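Carbohydrate esterase family 2 (CE2) (Chaetomium olivicolor, PDB 4XVH) probably removes acetyl groups from xylan-type polysaccharides, as a family 2 carbohydrate esterase that joins a beta-sandwich carbohydrate-binding domain to an SGNH-type hydrolase domain. Local coordinates at residues 182-185 and 186-189; 237-240 and 241-245; 313-316 and 317-320. One frame throughout, in Å; residues are numbered along the deposited sequence.

Contact 1: residues 182-185 and 186-189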
ATOM      1  N   PRO A 182       2.367  -7.826  11.010  1.00 22.19           N
ATOM      2  CA  PRO A 182       3.452  -8.784  10.732  1.00 22.61           C
ATOM      3  C   PRO A 182       2.930 -10.150  10.276  1.00 22.68           C
ATOM      4  O   PRO A 182       3.476 -10.743   9.342  1.00 22.56           O
ATOM      5  CB  PRO A 182       4.198  -8.886  12.090  1.00 20.35           C
ATOM      6  CG  PRO A 182       4.022  -7.436  12.659  1.00 22.83           C
ATOM      7  CD  PRO A 182       2.554  -7.159  12.321  1.00 22.75           C
ATOM      8  N   GLN A 183       1.879 -10.636  10.916  1.00 21.56           N
ATOM      9  CA  GLN A 183       1.268 -11.887  10.504  1.00 22.50           C
ATOM     10  C   GLN A 183       0.720 -11.796   9.078  1.00 21.42           C
ATOM     11  O   GLN A 183       0.895 -12.719   8.287  1.00 22.28           O
ATOM     12  CB  GLN A 183       0.143 -12.289  11.486  1.00 22.13           C
ATOM     13  CG  GLN A 183      -0.663 -13.521  11.090  1.00 28.04           C
ATOM     14  CD  GLN A 183      -1.787 -13.827  12.110  1.00 31.03           C
ATOM     15  OE1 GLN A 183      -1.905 -13.143  13.124  1.00 32.10           O
ATOM     16  NE2 GLN A 183      -2.604 -14.852  11.835  1.00 31.01           N
ATOM     17  N   LEU A 184       0.036 -10.698   8.776  1.00 20.94           N
ATOM     18  CA  LEU A 184      -0.563 -10.510   7.466  1.00 19.51           C
ATOM     19  C   LEU A 184       0.515 -10.473   6.388  1.00 19.32           C
ATOM     20  O   LEU A 184       0.314 -10.956   5.279  1.00 19.01           O
ATOM     21  CB  LEU A 184      -1.398  -9.221   7.446  1.00 17.35           C
ATOM     22  CG  LEU A 184      -2.652  -9.394   8.351  1.00 23.13           C
ATOM     23  CD1 LEU A 184      -3.497  -8.124   8.447  1.00 21.56           C
ATOM     24  CD2 LEU A 184      -3.502 -10.600   7.942  1.00 22.21           C
ATOM     25  N   TYR A 185       1.658  -9.883   6.726  1.00 18.51           N
ATOM     26  CA  TYR A 185       2.794  -9.830   5.802  1.00 18.77           C
ATOM     27  C   TYR A 185       3.350 -11.214   5.402  1.00 20.38           C
ATOM     28  O   TYR A 185       4.132 -11.308   4.436  1.00 19.75           O
ATOM     29  CB  TYR A 185       3.913  -8.983   6.405  1.00 17.69           C
ATOM     30  CG  TYR A 185       5.057  -8.621   5.470  1.00 18.78           C
ATOM     31  CD1 TYR A 185       4.888  -7.675   4.447  1.00 17.63           C
ATOM     32  CD2 TYR A 185       6.305  -9.193   5.634  1.00 18.80           C
ATOM     33  CE1 TYR A 185       5.948  -7.331   3.614  1.00 18.40           C
ATOM     34  CE2 TYR A 185       7.345  -8.859   4.818  1.00 19.13           C
ATOM     35  CZ  TYR A 185       7.178  -7.945   3.813  1.00 19.20           C
ATOM     36  OH  TYR A 185       8.264  -7.616   3.026  1.00 19.52           O
ATOM     37  N   THR A 186       2.946 -12.281   6.096  1.00 20.60           N
ATOM     38  CA  THR A 186       3.402 -13.629   5.698  1.00 21.52           C
ATOM     39  C   THR A 186       2.483 -14.284   4.668  1.00 22.14           C
ATOM     40  O   THR A 186       2.755 -15.396   4.195  1.00 21.06           O
ATOM     41  CB  THR A 186       3.504 -14.618   6.885  1.00 23.47           C
ATOM     42  OG1 THR A 186       2.196 -14.908   7.387  1.00 23.58           O
ATOM     43  CG2 THR A 186       4.377 -14.061   8.014  1.00 24.63           C
ATOM     44  N   ARG A 187       1.392 -13.607   4.327  1.00 21.22           N
ATOM     45  CA  ARG A 187       0.373 -14.218   3.475  1.00 22.32           C
ATOM     46  C   ARG A 187       0.554 -13.829   2.028  1.00 21.58           C
ATOM     47  O   ARG A 187       0.995 -12.729   1.769  1.00 21.01           O
ATOM     48  CB  ARG A 187      -1.038 -13.790   3.951  1.00 22.16           C
ATOM     49  CG  ARG A 187      -1.380 -14.256   5.363  1.00 22.58           C
ATOM     50  CD  ARG A 187      -2.747 -13.710   5.771  1.00 21.79           C
ATOM     51  NE  ARG A 187      -3.178 -14.282   7.041  1.00 22.48           N
ATOM     52  CZ  ARG A 187      -4.393 -14.108   7.541  1.00 23.96           C
ATOM     53  NH1 ARG A 187      -5.289 -13.386   6.870  1.00 21.11           N
ATOM     54  NH2 ARG A 187      -4.707 -14.655   8.705  1.00 25.11           N
ATOM     55  N   TYR A 188       0.178 -14.698   1.088  1.00 22.91           N
ATOM     56  CA  TYR A 188       0.285 -14.344  -0.326  1.00 21.56           C
ATOM     57  C   TYR A 188      -0.777 -13.301  -0.639  1.00 20.67           C
ATOM     58  O   TYR A 188      -0.477 -12.115  -0.724  1.00 20.58           O
ATOM     59  CB  TYR A 188       0.097 -15.545  -1.270  1.00 22.73           C
ATOM     60  CG  TYR A 188       1.043 -15.447  -2.467  1.00 24.17           C
ATOM     61  CD1 TYR A 188       1.835 -16.522  -2.864  1.00 25.78           C
ATOM     62  CD2 TYR A 188       1.272 -14.202  -3.072  1.00 22.47           C
ATOM     63  CE1 TYR A 188       2.724 -16.403  -3.933  1.00 26.39           C
ATOM     64  CE2 TYR A 188       2.162 -14.065  -4.118  1.00 22.81           C
ATOM     65  CZ  TYR A 188       2.878 -15.167  -4.550  1.00 23.54           C
ATOM     66  OH  TYR A 188       3.768 -14.979  -5.582  1.00 22.29           O
ATOM     67  N   GLY A 189      -2.023 -13.747  -0.820  1.00 20.30           N
ATOM     68  CA  GLY A 189      -3.136 -12.815  -0.866  1.00 19.93           C
ATOM     69  C   GLY A 189      -3.556 -12.548   0.560  1.00 20.73           C
ATOM     70  O   GLY A 189      -3.270 -13.368   1.445  1.00 21.51           O
TER
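T186 folds back onto Q183 and R187 onto L184 in a local turn contact, where the short helix 181-184 runs out into the loop that leads towards strand 207-211. The carbonyl oxygen of Q183 is gripped twice by one residue: T186 OG1 donates to Q183 O at 2.7 Å, in the carbonyl plane, while T186 N reaches the same Q183 O at 3.0 Å from above that plane. The threonine torsion makes this possible, for chi1 of 68° sets OG1 between its own backbone N and carbonyl carbon, within reach of Q183 O; CG2 meanwhile lies 3.7 Å from P182 O. One residue on, R187 N donates to L184 O at 3.0 Å and closes a type I beta turn from L184 to R187. This i+3 bonding is how the chain leaves its helix here, in the part of the sequence assigned to the GDSL-like hydrolase family. Beside the turn R187, extended from CG to NE, lays one face of its guanidinium on L184 CD2, which sits 3.4 Å above the plane, nearer the rim than the middle, and 3.5 Å from R187 NH1. R187 NH2 passes Q183 NE2 at 3.8 Å with the amide and guanidinium planes 85° apart; these two donors do not bond each other, but R187 NE forms a salt bridge with D194 OD1, to which Q183 NE2 also hydrogen-bonds. Y185 turns to the interior, where its OH bonds D113 and its ring meets R7 in a cation-pi contact.

Contact 2: residues 237-240 and 241-245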
ATOM      1  N   LYS A 237      11.863  -6.161  16.024  1.00 30.58           N
ATOM      2  CA  LYS A 237      11.639  -7.553  15.658  1.00 31.10           C
ATOM      3  C   LYS A 237      11.026  -7.723  14.246  1.00 27.22           C
ATOM      4  O   LYS A 237      11.399  -8.636  13.499  1.00 26.57           O
ATOM      5  CB  LYS A 237      10.748  -8.205  16.724  1.00 34.57           C
ATOM      6  CG  LYS A 237      10.471  -9.681  16.510  1.00 38.10           C
ATOM      7  CD  LYS A 237      11.767 -10.501  16.539  1.00 41.47           C
ATOM      8  CE  LYS A 237      11.462 -12.004  16.673  1.00 43.29           C
ATOM      9  NZ  LYS A 237      10.304 -12.370  15.781  1.00 40.97           N
ATOM     10  N   PHE A 238      10.085  -6.843  13.889  1.00 24.09           N
ATOM     11  CA  PHE A 238       9.423  -6.909  12.586  1.00 23.52           C
ATOM     12  C   PHE A 238      10.467  -6.689  11.464  1.00 23.48           C
ATOM     13  O   PHE A 238      10.530  -7.445  10.504  1.00 23.62           O
ATOM     14  CB  PHE A 238       8.294  -5.869  12.492  1.00 21.97           C
ATOM     15  CG  PHE A 238       7.449  -5.985  11.237  1.00 22.51           C
ATOM     16  CD1 PHE A 238       7.311  -7.205  10.587  1.00 22.87           C
ATOM     17  CD2 PHE A 238       6.806  -4.876  10.712  1.00 21.69           C
ATOM     18  CE1 PHE A 238       6.546  -7.321   9.416  1.00 21.36           C
ATOM     19  CE2 PHE A 238       6.036  -4.976   9.556  1.00 22.16           C
ATOM     20  CZ  PHE A 238       5.912  -6.231   8.903  1.00 21.55           C
ATOM     21  N   VAL A 239      11.297  -5.672  11.618  1.00 22.58           N
ATOM     22  CA  VAL A 239      12.360  -5.458  10.661  1.00 22.69           C
ATOM     23  C   VAL A 239      13.318  -6.659  10.631  1.00 24.59           C
ATOM     24  O   VAL A 239      13.674  -7.155   9.551  1.00 26.26           O
ATOM     25  CB  VAL A 239      13.114  -4.153  10.971  1.00 22.73           C
ATOM     26  CG1 VAL A 239      14.393  -4.071  10.155  1.00 20.67           C
ATOM     27  CG2 VAL A 239      12.180  -2.927  10.672  1.00 21.04           C
ATOM     28  N   GLN A 240      13.720  -7.160  11.798  1.00 24.66           N
ATOM     29  CA  GLN A 240      14.610  -8.304  11.812  1.00 26.18           C
ATOM     30  C   GLN A 240      13.945  -9.480  11.087  1.00 26.77           C
ATOM     31  O   GLN A 240      14.600 -10.188  10.316  1.00 26.75           O
ATOM     32  CB  GLN A 240      14.990  -8.667  13.245  1.00 29.21           C
ATOM     33  CG  GLN A 240      15.961  -7.667  13.858  1.00 30.84           C
ATOM     34  CD  GLN A 240      16.158  -7.856  15.349  1.00 34.56           C
ATOM     35  OE1 GLN A 240      15.359  -8.502  16.019  1.00 35.82           O
ATOM     36  NE2 GLN A 240      17.235  -7.298  15.873  1.00 36.19           N
ATOM     37  N   ASP A 241      12.640  -9.671  11.303  1.00 26.27           N
ATOM     38  CA  ASP A 241      11.922 -10.758  10.625  1.00 27.89           C
ATOM     39  C   ASP A 241      11.921 -10.557   9.093  1.00 27.05           C
ATOM     40  O   ASP A 241      12.099 -11.525   8.336  1.00 29.13           O
ATOM     41  CB  ASP A 241      10.487 -10.875  11.142  1.00 27.92           C
ATOM     42  CG  ASP A 241      10.415 -11.437  12.556  1.00 31.54           C
ATOM     43  OD1 ASP A 241      11.412 -12.015  13.041  1.00 33.05           O
ATOM     44  OD2 ASP A 241       9.356 -11.296  13.180  1.00 32.63           O
ATOM     45  N   ILE A 242      11.758  -9.317   8.631  1.00 22.16           N
ATOM     46  CA  ILE A 242      11.790  -9.069   7.185  1.00 21.32           C
ATOM     47  C   ILE A 242      13.208  -9.293   6.627  1.00 24.10           C
ATOM     48  O   ILE A 242      13.389  -9.771   5.496  1.00 23.71           O
ATOM     49  CB  ILE A 242      11.293  -7.632   6.845  1.00 19.33           C
ATOM     50  CG1 ILE A 242       9.864  -7.457   7.366  1.00 19.66           C
ATOM     51  CG2 ILE A 242      11.360  -7.349   5.327  1.00 17.80           C
ATOM     52  CD1 ILE A 242       9.358  -6.035   7.243  1.00 18.96           C
ATOM     53  N   GLN A 243      14.207  -8.993   7.453  1.00 25.12           N
ATOM     54  CA  GLN A 243      15.598  -9.140   7.054  1.00 27.49           C
ATOM     55  C   GLN A 243      16.003 -10.600   6.894  1.00 28.10           C
ATOM     56  O   GLN A 243      16.987 -10.895   6.222  1.00 26.78           O
ATOM     57  CB  GLN A 243      16.519  -8.465   8.066  1.00 29.86           C
ATOM     58  CG  GLN A 243      16.466  -6.945   8.053  1.00 29.14           C
ATOM     59  CD  GLN A 243      17.318  -6.368   9.166  1.00 32.28           C
ATOM     60  OE1 GLN A 243      17.275  -6.852  10.307  1.00 33.38           O
ATOM     61  NE2 GLN A 243      18.146  -5.383   8.834  1.00 32.18           N
ATOM     62  N   LYS A 244      15.250 -11.510   7.501  1.00 29.33           N
ATOM     63  CA  LYS A 244      15.439 -12.937   7.221  1.00 32.95           C
ATOM     64  C   LYS A 244      15.311 -13.192   5.712  1.00 31.37           C
ATOM     65  O   LYS A 244      15.994 -14.056   5.149  1.00 31.56           O
ATOM     66  CB  LYS A 244      14.423 -13.787   7.994  1.00 36.41           C
ATOM     67  CG  LYS A 244      14.731 -13.918   9.481  1.00 41.94           C
ATOM     68  CD  LYS A 244      13.758 -14.884  10.188  1.00 46.70           C
ATOM     69  CE  LYS A 244      14.360 -15.461  11.492  1.00 52.41           C
ATOM     70  NZ  LYS A 244      13.542 -15.228  12.733  1.00 54.85           N
ATOM     71  N   HIS A 245      14.436 -12.422   5.054  1.00 28.38           N
ATOM     72  CA  HIS A 245      14.214 -12.612   3.622  1.00 27.66           C
ATOM     73  C   HIS A 245      14.978 -11.619   2.758  1.00 25.16           C
ATOM     74  O   HIS A 245      15.460 -11.962   1.689  1.00 24.17           O
ATOM     75  CB  HIS A 245      12.724 -12.517   3.313  1.00 28.89           C
ATOM     76  CG  HIS A 245      11.891 -13.474   4.109  1.00 32.87           C
ATOM     77  ND1 HIS A 245      11.958 -14.841   3.932  1.00 35.03           N
ATOM     78  CD2 HIS A 245      10.994 -13.264   5.102  1.00 34.25           C
ATOM     79  CE1 HIS A 245      11.125 -15.430   4.768  1.00 36.22           C
ATOM     80  NE2 HIS A 245      10.528 -14.497   5.492  1.00 36.24           N
TER
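K237 and D241, one turn apart on helix 228-243, are joined by a salt bridge that is easily followed along the lysine. From CB its chain sets out with CG anti to the backbone N (chi1 -178°), then bends at chi2 towards the aspartate: CG comes 3.9 Å from D241 OD2, CD and CE run beside D241 OD1, and NZ ends 3.0 Å from both D241 OD1 and D241 OD2. Each oxygen offers its syn lone pair, so the ammonium group straddles the carboxylate in a forked bridge. K244 NZ approaches D241 OD1 from the next turn, a long 3.9 Å partner that completes a network of two lysines about one acid, whose charge probably eases the closeness of the two ammonium groups.

The same i to i+4 spacing serves the inner side of the helix. I242 CD1 stands over one face of the F238 ring, 3.9 Å from its centroid and 16° off the normal, a CH-pi contact offset towards the rim. V239 CG1 meets the amide carbon of Q243, V239 CG1 to Q243 CD being 3.8 Å. Beneath them the backbone bonds run from D241, I242 and Q243 back to K237, F238 and V239, with a weak one from K244 N to Q240 O. The helix lies against the parallel sheet: F238 and I242 reach I115 of strand 111-116, V239 and I242 touch I210 of strand 207-211, and V239, I242 and Q243 rest on F251 of strand 250-254.

Contact 3: residues 313-316 and 317-320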
ATOM      1  N   ALA A 313       1.009  13.619  -1.451  1.00 14.97           N
ATOM      2  CA  ALA A 313       1.972  13.928  -2.490  1.00 15.69           C
ATOM      3  C   ALA A 313       3.211  14.568  -1.836  1.00 17.32           C
ATOM      4  O   ALA A 313       4.358  14.294  -2.228  1.00 17.04           O
ATOM      5  CB  ALA A 313       1.358  14.841  -3.555  1.00 17.28           C
ATOM      6  N   ALA A 314       2.982  15.422  -0.836  1.00 18.40           N
ATOM      7  CA  ALA A 314       4.087  16.098  -0.141  1.00 17.39           C
ATOM      8  C   ALA A 314       5.026  15.090   0.551  1.00 17.13           C
ATOM      9  O   ALA A 314       6.263  15.193   0.461  1.00 15.23           O
ATOM     10  CB  ALA A 314       3.536  17.103   0.860  1.00 17.36           C
ATOM     11  N   GLU A 315       4.470  14.078   1.203  1.00 16.53           N
ATOM     12  CA  GLU A 315       5.342  13.093   1.881  1.00 16.23           C
ATOM     13  C   GLU A 315       5.949  12.124   0.866  1.00 15.53           C
ATOM     14  O   GLU A 315       7.033  11.553   1.087  1.00 15.74           O
ATOM     15  CB  GLU A 315       4.564  12.318   2.949  1.00 16.84           C
ATOM     16  CG  GLU A 315       5.395  11.362   3.814  1.00 17.39           C
ATOM     17  CD  GLU A 315       6.361  12.053   4.756  1.00 19.06           C
ATOM     18  OE1 GLU A 315       6.340  13.312   4.849  1.00 18.92           O
ATOM     19  OE2 GLU A 315       7.146  11.309   5.405  1.00 17.61           O
ATOM     20  N   GLY A 316       5.269  11.951  -0.261  1.00 14.16           N
ATOM     21  CA  GLY A 316       5.826  11.120  -1.325  1.00 14.91           C
ATOM     22  C   GLY A 316       7.169  11.683  -1.759  1.00 14.59           C
ATOM     23  O   GLY A 316       8.147  10.952  -1.984  1.00 14.57           O
ATOM     24  N   GLU A 317       7.229  13.002  -1.866  1.00 16.02           N
ATOM     25  CA  GLU A 317       8.491  13.673  -2.232  1.00 19.62           C
ATOM     26  C   GLU A 317       9.540  13.521  -1.152  1.00 19.92           C
ATOM     27  O   GLU A 317      10.710  13.247  -1.429  1.00 15.39           O
ATOM     28  CB  GLU A 317       8.261  15.166  -2.478  1.00 25.89           C
ATOM     29  CG  GLU A 317       8.141  15.500  -3.927  1.00 34.51           C
ATOM     30  CD  GLU A 317       9.407  15.120  -4.732  1.00 41.21           C
ATOM     31  OE1 GLU A 317      10.527  15.642  -4.454  1.00 42.76           O
ATOM     32  OE2 GLU A 317       9.263  14.280  -5.651  1.00 44.89           O
ATOM     33  N   VAL A 318       9.129  13.727   0.094  1.00 18.46           N
ATOM     34  CA  VAL A 318      10.056  13.542   1.207  1.00 19.52           C
ATOM     35  C   VAL A 318      10.622  12.114   1.194  1.00 18.32           C
ATOM     36  O   VAL A 318      11.826  11.896   1.327  1.00 15.35           O
ATOM     37  CB  VAL A 318       9.367  13.807   2.559  1.00 19.24           C
ATOM     38  CG1 VAL A 318      10.195  13.270   3.712  1.00 18.78           C
ATOM     39  CG2 VAL A 318       9.082  15.315   2.723  1.00 19.14           C
ATOM     40  N   LEU A 319       9.741  11.135   1.036  1.00 16.23           N
ATOM     41  CA  LEU A 319      10.176   9.746   1.118  1.00 14.56           C
ATOM     42  C   LEU A 319      11.020   9.355  -0.089  1.00 14.74           C
ATOM     43  O   LEU A 319      12.038   8.653   0.049  1.00 16.01           O
ATOM     44  CB  LEU A 319       8.955   8.830   1.262  1.00 13.74           C
ATOM     45  CG  LEU A 319       9.250   7.337   1.278  1.00 14.31           C
ATOM     46  CD1 LEU A 319      10.185   6.980   2.453  1.00 14.18           C
ATOM     47  CD2 LEU A 319       7.896   6.546   1.299  1.00 12.82           C
ATOM     48  N   ALA A 320      10.636   9.825  -1.272  1.00 14.39           N
ATOM     49  CA  ALA A 320      11.455   9.552  -2.443  1.00 14.94           C
ATOM     50  C   ALA A 320      12.899  10.042  -2.237  1.00 16.14           C
ATOM     51  O   ALA A 320      13.867   9.320  -2.538  1.00 17.15           O
ATOM     52  CB  ALA A 320      10.847  10.195  -3.683  1.00 16.10           C
TER
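Four consecutive i to i+4 hydrogen bonds tie residues 313-316 to 317-320, the regular alpha-helical pattern in the middle of helix 309-327. Their lengths are uneven: E317 N to A313 O and V318 N to A314 O are both 3.2 Å, whereas L319 N to E315 O is 2.7 Å and A320 N to G316 O is 2.8 Å. All four are fairly straight.

Among the side chains, the main meeting is of E315 with V318. The glutamate starts with CG anti to the backbone N (chi1 -174°) and bends at chi2, 69°, which brings its carboxylate back alongside the valine. E315 OE1 lies 3.8 Å from V318 CB, and E315 OE2 lies 4.0 Å from V318 CG1, so the carboxylate rests against both the branch point and a methyl group. V318 CG2, on its other branch, comes 3.6 Å from A314 O. Farther along, L319 CB passes 3.3 Å from E315 O, beside the bond that this oxygen accepts.

The helix packs on two neighbours. E315 and V318 touch V292 of strand 289-292, an outermost strand of the parallel sheet, and E315 also meets W294 and P295; A313, L319 and A320 face helix 144-151, on L147, on Y144 and A148, and on A151. Were E315 shortened to an alanine, the carboxylate would go, and a gap is likely to open beside V318, V292 and W294. Between these two segments the carboxylate has van der Waals neighbours rather than a charged mate, which implies that polar bonding here belongs to the backbone and that the side chains add van der Waals contact, the carboxylate of the buried E315 resting on the apolar V318.

Following the chain from the N terminus, the three contacts come in series: none nests within or crosses another, and each joins adjoining residues, so what closes is a helix turn or a beta turn. Contact 1 ends the short helix 181-184, contact 2 lies near the end of helix 228-243, and contact 3 sits within the C-terminal helix 309-327. The first two touch, P182 CA meeting F238 CE1 at 3.7 Å and Y185 CE2 meeting I242 CG1 at 3.8 Å, which fastens the turn to the sheet-covering helix. Contact 3 stands apart, its centre about 25 Å from that of contact 2, against strand 289-292 and helix 144-151.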